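Local coordinates for oxalate biosynthetic component 1 (Burkholderia thailandensis, PDB 5IKY), which probably makes oxalate as a bifunctional enzyme, joining a serine hydrolase of the alpha/beta-hydrolase kind with an additional lyase activity, at residues A[354-368]-A[433-445]. Numbering follows the deposited sequence.
Sequences HTIVENSVTLYQSPL and RPTVEKLRDNFPS
Helix 354-360 and helix 433-442 run nearly parallel, their axes 10.4 Å apart at an angle of 17°. The CA atoms come nearest where Val361 meets Asn442, at 5.8 Å. Val357 divides its two methyls: CG1 touches Lys438 CD at 3.6 Å, and CG2 meets Thr435 CG2 at 3.7 Å. One turn on, CB of Val361 lies 3.6 Å from CG of the Asn442 amide. ND2 of Asn442 donates a nearly straight bond back to Lys438 O of its own helix (2.8 Å, 171°). Helix 354-360 packs on strand 346-351, and helix 433-442 on strands 375-380 and 446-451, all of one parallel sheet. This is consistent with helices on the outer face of a TIM barrel, the clan of the beta-keto acid cleavage enzyme family to which 354-368 belongs. Beyond the turn, Gln365 NE2 donates to Asn442 O at 2.6 Å, almost in line with the carbonyl bond. The bend of the Gln365 chain at chi2 (-80°) carries the amide to this helix end. The next residue, Phe443, turns its ring toward 354-368. Its CZ points edge-on at Ser360 O (3.4 Å), while CE1 nears Leu368 CB. The ring also meets Phe377 of strand 375-380.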
ATOM      1  N   HIS A 354      -7.542  17.730  32.245  1.00 47.06           N
ATOM      2  CA  HIS A 354      -7.045  19.098  32.360  1.00 49.39           C
ATOM      3  C   HIS A 354      -5.724  19.175  33.122  1.00 47.45           C
ATOM      4  O   HIS A 354      -4.933  20.093  32.907  1.00 49.97           O
ATOM      5  CB  HIS A 354      -8.086  19.992  33.034  1.00 49.02           C
ATOM      6  CG  HIS A 354      -9.230  20.360  32.142  1.00 57.54           C
ATOM      7  ND1 HIS A 354      -9.090  21.212  31.067  1.00 56.31           N
ATOM      8  CD2 HIS A 354     -10.532  19.989  32.159  1.00 49.88           C
ATOM      9  CE1 HIS A 354     -10.256  21.352  30.462  1.00 56.72           C
ATOM     10  NE2 HIS A 354     -11.148  20.619  31.105  1.00 60.23           N
ATOM     11  N   THR A 355      -5.486  18.213  34.005  1.00 47.37           N
ATOM     12  CA  THR A 355      -4.231  18.169  34.746  1.00 58.20           C
ATOM     13  C   THR A 355      -3.064  17.867  33.805  1.00 52.71           C
ATOM     14  O   THR A 355      -1.964  18.391  33.982  1.00 59.82           O
ATOM     15  CB  THR A 355      -4.280  17.125  35.878  1.00 56.66           C
ATOM     16  OG1 THR A 355      -5.431  17.364  36.698  1.00 68.02           O
ATOM     17  CG2 THR A 355      -3.027  17.205  36.739  1.00 47.66           C
ATOM     18  N   ILE A 356      -3.314  17.029  32.799  1.00 50.04           N
ATOM     19  CA  ILE A 356      -2.317  16.744  31.771  1.00 48.12           C
ATOM     20  C   ILE A 356      -1.959  18.014  31.006  1.00 48.39           C
ATOM     21  O   ILE A 356      -0.783  18.320  30.806  1.00 47.52           O
ATOM     22  CB  ILE A 356      -2.808  15.678  30.769  1.00 57.43           C
ATOM     23  CG1 ILE A 356      -3.005  14.330  31.462  1.00 61.96           C
ATOM     24  CG2 ILE A 356      -1.827  15.542  29.608  1.00 42.87           C
ATOM     25  CD1 ILE A 356      -1.722  13.680  31.899  1.00 70.31           C
ATOM     26  N   VAL A 357      -2.986  18.745  30.579  1.00 46.60           N
ATOM     27  CA  VAL A 357      -2.805  20.014  29.879  1.00 58.69           C
ATOM     28  C   VAL A 357      -1.951  20.971  30.697  1.00 59.62           C
ATOM     29  O   VAL A 357      -0.962  21.526  30.217  1.00 60.20           O
ATOM     30  CB  VAL A 357      -4.156  20.696  29.586  1.00 59.69           C
ATOM     31  CG1 VAL A 357      -3.942  21.997  28.825  1.00 46.01           C
ATOM     32  CG2 VAL A 357      -5.078  19.762  28.822  1.00 52.62           C
ATOM     33  N   GLU A 358      -2.349  21.143  31.951  1.00 52.48           N
ATOM     34  CA  GLU A 358      -1.722  22.093  32.853  1.00 55.30           C
ATOM     35  C   GLU A 358      -0.284  21.697  33.185  1.00 59.51           C
ATOM     36  O   GLU A 358       0.588  22.556  33.335  1.00 68.49           O
ATOM     37  CB  GLU A 358      -2.576  22.217  34.116  1.00 48.50           C
ATOM     38  CG  GLU A 358      -1.832  22.479  35.399  1.00 74.06           C
ATOM     39  CD  GLU A 358      -2.777  22.752  36.554  1.00 94.23           C
ATOM     40  OE1 GLU A 358      -2.782  21.965  37.525  1.00107.03           O
ATOM     41  OE2 GLU A 358      -3.518  23.755  36.489  1.00110.19           O
ATOM     42  N   ASN A 359      -0.029  20.395  33.276  1.00 51.61           N
ATOM     43  CA  ASN A 359       1.331  19.911  33.483  1.00 45.53           C
ATOM     44  C   ASN A 359       2.173  20.071  32.222  1.00 63.13           C
ATOM     45  O   ASN A 359       3.376  20.316  32.295  1.00 56.03           O
ATOM     46  CB  ASN A 359       1.325  18.446  33.925  1.00 48.38           C
ATOM     47  CG  ASN A 359       0.844  18.269  35.349  1.00 55.30           C
ATOM     48  OD1 ASN A 359       0.860  19.210  36.143  1.00 52.27           O
ATOM     49  ND2 ASN A 359       0.414  17.057  35.685  1.00 52.80           N
ATOM     50  N   SER A 360       1.528  19.941  31.066  1.00 46.69           N
ATOM     51  CA  SER A 360       2.217  20.037  29.783  1.00 44.84           C
ATOM     52  C   SER A 360       2.700  21.451  29.473  1.00 51.85           C
ATOM     53  O   SER A 360       3.811  21.632  28.980  1.00 51.19           O
ATOM     54  CB  SER A 360       1.306  19.558  28.651  1.00 47.63           C
ATOM     55  OG  SER A 360       1.043  18.174  28.762  1.00 48.70           O
ATOM     56  N   VAL A 361       1.865  22.449  29.751  1.00 44.73           N
ATOM     57  CA  VAL A 361       2.185  23.818  29.355  1.00 50.45           C
ATOM     58  C   VAL A 361       3.027  24.540  30.400  1.00 58.35           C
ATOM     59  O   VAL A 361       3.446  25.680  30.188  1.00 61.01           O
ATOM     60  CB  VAL A 361       0.912  24.638  29.085  1.00 46.02           C
ATOM     61  CG1 VAL A 361       0.055  23.941  28.037  1.00 47.86           C
ATOM     62  CG2 VAL A 361       0.131  24.860  30.376  1.00 47.07           C
ATOM     63  N   THR A 362       3.275  23.884  31.527  1.00 46.19           N
ATOM     64  CA  THR A 362       4.104  24.485  32.561  1.00 59.17           C
ATOM     65  C   THR A 362       5.381  23.685  32.779  1.00 50.54           C
ATOM     66  O   THR A 362       6.418  23.973  32.186  1.00 63.54           O
ATOM     67  CB  THR A 362       3.346  24.613  33.907  1.00 58.28           C
ATOM     68  OG1 THR A 362       2.908  23.323  34.350  1.00 47.63           O
ATOM     69  CG2 THR A 362       2.142  25.527  33.754  1.00 48.88           C
ATOM     70  N   LEU A 363       5.289  22.668  33.624  1.00 46.98           N
ATOM     71  CA  LEU A 363       6.463  21.948  34.090  1.00 51.05           C
ATOM     72  C   LEU A 363       7.136  21.111  33.005  1.00 65.36           C
ATOM     73  O   LEU A 363       8.359  20.959  32.997  1.00 44.60           O
ATOM     74  CB  LEU A 363       6.076  21.056  35.261  1.00 52.11           C
ATOM     75  CG  LEU A 363       7.171  20.755  36.274  1.00 81.91           C
ATOM     76  CD1 LEU A 363       7.875  22.027  36.720  1.00 65.21           C
ATOM     77  CD2 LEU A 363       6.519  20.084  37.446  1.00114.92           C
ATOM     78  N   TYR A 364       6.336  20.565  32.095  1.00 56.95           N
ATOM     79  CA  TYR A 364       6.861  19.702  31.042  1.00 47.18           C
ATOM     80  C   TYR A 364       7.032  20.427  29.714  1.00 52.86           C
ATOM     81  O   TYR A 364       7.448  19.822  28.726  1.00 57.77           O
ATOM     82  CB  TYR A 364       5.951  18.484  30.849  1.00 49.94           C
ATOM     83  CG  TYR A 364       6.199  17.388  31.855  1.00 52.04           C
ATOM     84  CD1 TYR A 364       7.194  16.438  31.645  1.00 47.10           C
ATOM     85  CD2 TYR A 364       5.451  17.309  33.021  1.00 55.90           C
ATOM     86  CE1 TYR A 364       7.429  15.435  32.570  1.00 56.75           C
ATOM     87  CE2 TYR A 364       5.673  16.309  33.946  1.00 48.39           C
ATOM     88  CZ  TYR A 364       6.666  15.378  33.719  1.00 59.00           C
ATOM     89  OH  TYR A 364       6.895  14.386  34.644  1.00 63.57           O
ATOM     90  N   GLN A 365       6.720  21.720  29.692  1.00 54.87           N
ATOM     91  CA  GLN A 365       6.781  22.494  28.456  1.00 54.48           C
ATOM     92  C   GLN A 365       8.162  22.413  27.824  1.00 55.69           C
ATOM     93  O   GLN A 365       8.297  22.083  26.646  1.00 57.03           O
ATOM     94  CB  GLN A 365       6.399  23.950  28.716  1.00 44.17           C
ATOM     95  CG  GLN A 365       5.964  24.712  27.474  1.00 44.14           C
ATOM     96  CD  GLN A 365       7.136  25.191  26.632  1.00 60.55           C
ATOM     97  OE1 GLN A 365       8.251  25.355  27.132  1.00 65.57           O
ATOM     98  NE2 GLN A 365       6.889  25.407  25.346  1.00 53.90           N
ATOM     99  N   SER A 366       9.187  22.699  28.616  1.00 51.30           N
ATOM    100  CA  SER A 366      10.558  22.664  28.120  1.00 63.21           C
ATOM    101  C   SER A 366      11.058  21.233  27.823  1.00 52.65           C
ATOM    102  O   SER A 366      11.613  21.001  26.752  1.00 56.01           O
ATOM    103  CB  SER A 366      11.496  23.376  29.107  1.00 43.65           C
ATOM    104  OG  SER A 366      12.851  23.152  28.772  1.00 69.81           O
ATOM    105  N   PRO A 367      10.870  20.273  28.755  1.00 46.49           N
ATOM    106  CA  PRO A 367      11.321  18.912  28.422  1.00 54.47           C
ATOM    107  C   PRO A 367      10.660  18.310  27.178  1.00 56.32           C
ATOM    108  O   PRO A 367      11.288  17.504  26.488  1.00 60.17           O
ATOM    109  CB  PRO A 367      10.936  18.104  29.666  1.00 41.37           C
ATOM    110  CG  PRO A 367      10.969  19.095  30.770  1.00 47.34           C
ATOM    111  CD  PRO A 367      10.439  20.363  30.164  1.00 46.42           C
ATOM    112  N   LEU A 368       9.418  18.694  26.897  1.00 49.31           N
ATOM    113  CA  LEU A 368       8.698  18.159  25.742  1.00 43.82           C
ATOM    114  C   LEU A 368       9.184  18.768  24.431  1.00 44.25           C
ATOM    115  O   LEU A 368       9.257  18.081  23.412  1.00 50.10           O
ATOM    116  CB  LEU A 368       7.195  18.383  25.898  1.00 47.86           C
ATOM    117  CG  LEU A 368       6.518  17.449  26.901  1.00 40.10           C
ATOM    118  CD1 LEU A 368       5.035  17.760  27.018  1.00 45.88           C
ATOM    119  CD2 LEU A 368       6.744  16.000  26.491  1.00 43.88           C
ATOM    120  N   ARG A 433     -12.141  23.910  22.859  1.00 62.24           N
ATOM    121  CA  ARG A 433     -11.417  25.079  22.355  1.00 68.66           C
ATOM    122  C   ARG A 433     -10.403  25.696  23.334  1.00 65.70           C
ATOM    123  O   ARG A 433      -9.293  26.036  22.918  1.00 61.80           O
ATOM    124  CB  ARG A 433     -12.412  26.153  21.905  1.00 66.73           C
ATOM    125  CG  ARG A 433     -11.770  27.461  21.463  1.00 70.18           C
ATOM    126  CD  ARG A 433     -12.252  27.862  20.080  1.00 58.66           C
ATOM    127  NE  ARG A 433     -13.695  27.693  19.948  1.00 87.49           N
ATOM    128  CZ  ARG A 433     -14.304  27.312  18.829  1.00 93.22           C
ATOM    129  NH1 ARG A 433     -13.594  27.060  17.734  1.00 74.18           N
ATOM    130  NH2 ARG A 433     -15.624  27.182  18.804  1.00 90.76           N
ATOM    131  N   PRO A 434     -10.767  25.853  24.625  1.00 61.54           N
ATOM    132  CA  PRO A 434      -9.758  26.415  25.535  1.00 62.02           C
ATOM    133  C   PRO A 434      -8.522  25.530  25.658  1.00 64.41           C
ATOM    134  O   PRO A 434      -7.408  26.048  25.748  1.00 64.05           O
ATOM    135  CB  PRO A 434     -10.495  26.499  26.875  1.00 56.17           C
ATOM    136  CG  PRO A 434     -11.934  26.563  26.509  1.00 52.51           C
ATOM    137  CD  PRO A 434     -12.064  25.680  25.307  1.00 59.99           C
ATOM    138  N   THR A 435      -8.721  24.215  25.657  1.00 61.30           N
ATOM    139  CA  THR A 435      -7.608  23.276  25.734  1.00 54.98           C
ATOM    140  C   THR A 435      -6.734  23.351  24.481  1.00 63.52           C
ATOM    141  O   THR A 435      -5.507  23.414  24.576  1.00 61.37           O
ATOM    142  CB  THR A 435      -8.104  21.832  25.928  1.00 51.43           C
ATOM    143  OG1 THR A 435      -8.694  21.703  27.228  1.00 67.52           O
ATOM    144  CG2 THR A 435      -6.949  20.840  25.795  1.00 45.47           C
ATOM    145  N   VAL A 436      -7.372  23.351  23.314  1.00 46.40           N
ATOM    146  CA  VAL A 436      -6.653  23.465  22.052  1.00 54.09           C
ATOM    147  C   VAL A 436      -5.839  24.755  22.003  1.00 57.33           C
ATOM    148  O   VAL A 436      -4.637  24.732  21.738  1.00 59.51           O
ATOM    149  CB  VAL A 436      -7.607  23.431  20.845  1.00 58.07           C
ATOM    150  CG1 VAL A 436      -6.836  23.668  19.557  1.00 45.43           C
ATOM    151  CG2 VAL A 436      -8.356  22.107  20.793  1.00 59.40           C
ATOM    152  N   GLU A 437      -6.498  25.877  22.273  1.00 56.55           N
ATOM    153  CA  GLU A 437      -5.838  27.177  22.251  1.00 65.20           C
ATOM    154  C   GLU A 437      -4.693  27.255  23.257  1.00 54.51           C
ATOM    155  O   GLU A 437      -3.654  27.849  22.978  1.00 48.95           O
ATOM    156  CB  GLU A 437      -6.851  28.289  22.522  1.00 58.22           C
ATOM    157  CG  GLU A 437      -7.842  28.505  21.389  1.00 73.33           C
ATOM    158  CD  GLU A 437      -8.856  29.589  21.700  1.00 94.36           C
ATOM    159  OE1 GLU A 437      -9.015  29.932  22.891  1.00 98.82           O
ATOM    160  OE2 GLU A 437      -9.488  30.101  20.752  1.00108.42           O
ATOM    161  N   LYS A 438      -4.882  26.643  24.420  1.00 53.81           N
ATOM    162  CA  LYS A 438      -3.852  26.639  25.452  1.00 53.46           C
ATOM    163  C   LYS A 438      -2.593  25.916  24.973  1.00 58.65           C
ATOM    164  O   LYS A 438      -1.476  26.369  25.224  1.00 58.87           O
ATOM    165  CB  LYS A 438      -4.383  25.992  26.732  1.00 50.17           C
ATOM    166  CG  LYS A 438      -3.520  26.232  27.959  1.00 63.63           C
ATOM    167  CD  LYS A 438      -4.133  25.582  29.190  1.00 77.99           C
ATOM    168  CE  LYS A 438      -3.977  26.455  30.421  1.00 79.34           C
ATOM    169  NZ  LYS A 438      -4.390  25.726  31.652  1.00 90.01           N
ATOM    170  N   LEU A 439      -2.783  24.801  24.275  1.00 53.45           N
ATOM    171  CA  LEU A 439      -1.663  24.012  23.766  1.00 52.26           C
ATOM    172  C   LEU A 439      -0.910  24.735  22.647  1.00 44.22           C
ATOM    173  O   LEU A 439       0.318  24.708  22.605  1.00 67.59           O
ATOM    174  CB  LEU A 439      -2.156  22.649  23.272  1.00 46.08           C
ATOM    175  CG  LEU A 439      -2.636  21.677  24.353  1.00 54.68           C
ATOM    176  CD1 LEU A 439      -3.265  20.444  23.726  1.00 47.03           C
ATOM    177  CD2 LEU A 439      -1.488  21.285  25.269  1.00 49.77           C
ATOM    178  N   ARG A 440      -1.647  25.376  21.744  1.00 57.97           N
ATOM    179  CA  ARG A 440      -1.034  26.136  20.654  1.00 64.45           C
ATOM    180  C   ARG A 440      -0.254  27.345  21.174  1.00 62.93           C
ATOM    181  O   ARG A 440       0.781  27.709  20.618  1.00 69.21           O
ATOM    182  CB  ARG A 440      -2.095  26.611  19.658  1.00 53.56           C
ATOM    183  CG  ARG A 440      -3.066  25.545  19.189  1.00 51.10           C
ATOM    184  CD  ARG A 440      -2.656  24.921  17.872  1.00 45.81           C
ATOM    185  NE  ARG A 440      -3.816  24.377  17.171  1.00 57.96           N
ATOM    186  CZ  ARG A 440      -3.751  23.470  16.201  1.00 69.84           C
ATOM    187  NH1 ARG A 440      -4.863  23.038  15.624  1.00 66.39           N
ATOM    188  NH2 ARG A 440      -2.577  22.987  15.815  1.00 65.04           N
ATOM    189  N   ASP A 441      -0.756  27.967  22.237  1.00 56.36           N
ATOM    190  CA  ASP A 441      -0.126  29.165  22.788  1.00 55.29           C
ATOM    191  C   ASP A 441       1.197  28.860  23.485  1.00 52.23           C
ATOM    192  O   ASP A 441       2.099  29.696  23.512  1.00 78.65           O
ATOM    193  CB  ASP A 441      -1.072  29.868  23.764  1.00 59.24           C
ATOM    194  CG  ASP A 441      -2.254  30.514  23.066  1.00 86.54           C
ATOM    195  OD1 ASP A 441      -2.263  30.547  21.817  1.00 98.07           O
ATOM    196  OD2 ASP A 441      -3.172  30.994  23.766  1.00 89.82           O
ATOM    197  N   ASN A 442       1.310  27.661  24.046  1.00 60.49           N
ATOM    198  CA  ASN A 442       2.523  27.270  24.755  1.00 54.17           C
ATOM    199  C   ASN A 442       3.449  26.383  23.925  1.00 61.55           C
ATOM    200  O   ASN A 442       4.566  26.078  24.341  1.00 67.11           O
ATOM    201  CB  ASN A 442       2.164  26.562  26.061  1.00 54.63           C
ATOM    202  CG  ASN A 442       1.563  27.506  27.082  1.00 66.49           C
ATOM    203  OD1 ASN A 442       2.273  28.066  27.920  1.00 63.89           O
ATOM    204  ND2 ASN A 442       0.250  27.693  27.015  1.00 59.54           N
ATOM    205  N   PHE A 443       2.988  25.975  22.748  1.00 47.17           N
ATOM    206  CA  PHE A 443       3.808  25.171  21.852  1.00 51.57           C
ATOM    207  C   PHE A 443       3.721  25.714  20.431  1.00 64.06           C
ATOM    208  O   PHE A 443       2.813  25.353  19.679  1.00 56.59           O
ATOM    209  CB  PHE A 443       3.382  23.700  21.893  1.00 42.10           C
ATOM    210  CG  PHE A 443       3.664  23.025  23.206  1.00 46.63           C
ATOM    211  CD1 PHE A 443       4.936  22.567  23.505  1.00 45.58           C
ATOM    212  CD2 PHE A 443       2.656  22.842  24.141  1.00 43.82           C
ATOM    213  CE1 PHE A 443       5.201  21.945  24.712  1.00 50.95           C
ATOM    214  CE2 PHE A 443       2.916  22.220  25.351  1.00 48.33           C
ATOM    215  CZ  PHE A 443       4.190  21.772  25.636  1.00 44.19           C
ATOM    216  N   PRO A 444       4.668  26.593  20.064  1.00 64.92           N
ATOM    217  CA  PRO A 444       4.706  27.246  18.749  1.00 76.53           C
ATOM    218  C   PRO A 444       4.724  26.246  17.596  1.00 67.42           C
ATOM    219  O   PRO A 444       4.188  26.533  16.527  1.00 88.84           O
ATOM    220  CB  PRO A 444       6.008  28.060  18.795  1.00 68.24           C
ATOM    221  CG  PRO A 444       6.794  27.497  19.940  1.00 60.96           C
ATOM    222  CD  PRO A 444       5.779  27.026  20.926  1.00 63.09           C
ATOM    223  N   SER A 445       5.329  25.084  17.817  1.00 58.93           N
ATOM    224  CA  SER A 445       5.317  24.022  16.817  1.00 51.90           C
ATOM    225  C   SER A 445       4.701  22.750  17.392  1.00 56.49           C
ATOM    226  O   SER A 445       5.356  22.017  18.134  1.00 57.55           O
ATOM    227  CB  SER A 445       6.734  23.743  16.307  1.00 48.11           C
ATOM    228  OG  SER A 445       6.725  22.783  15.263  1.00 70.61           O
TER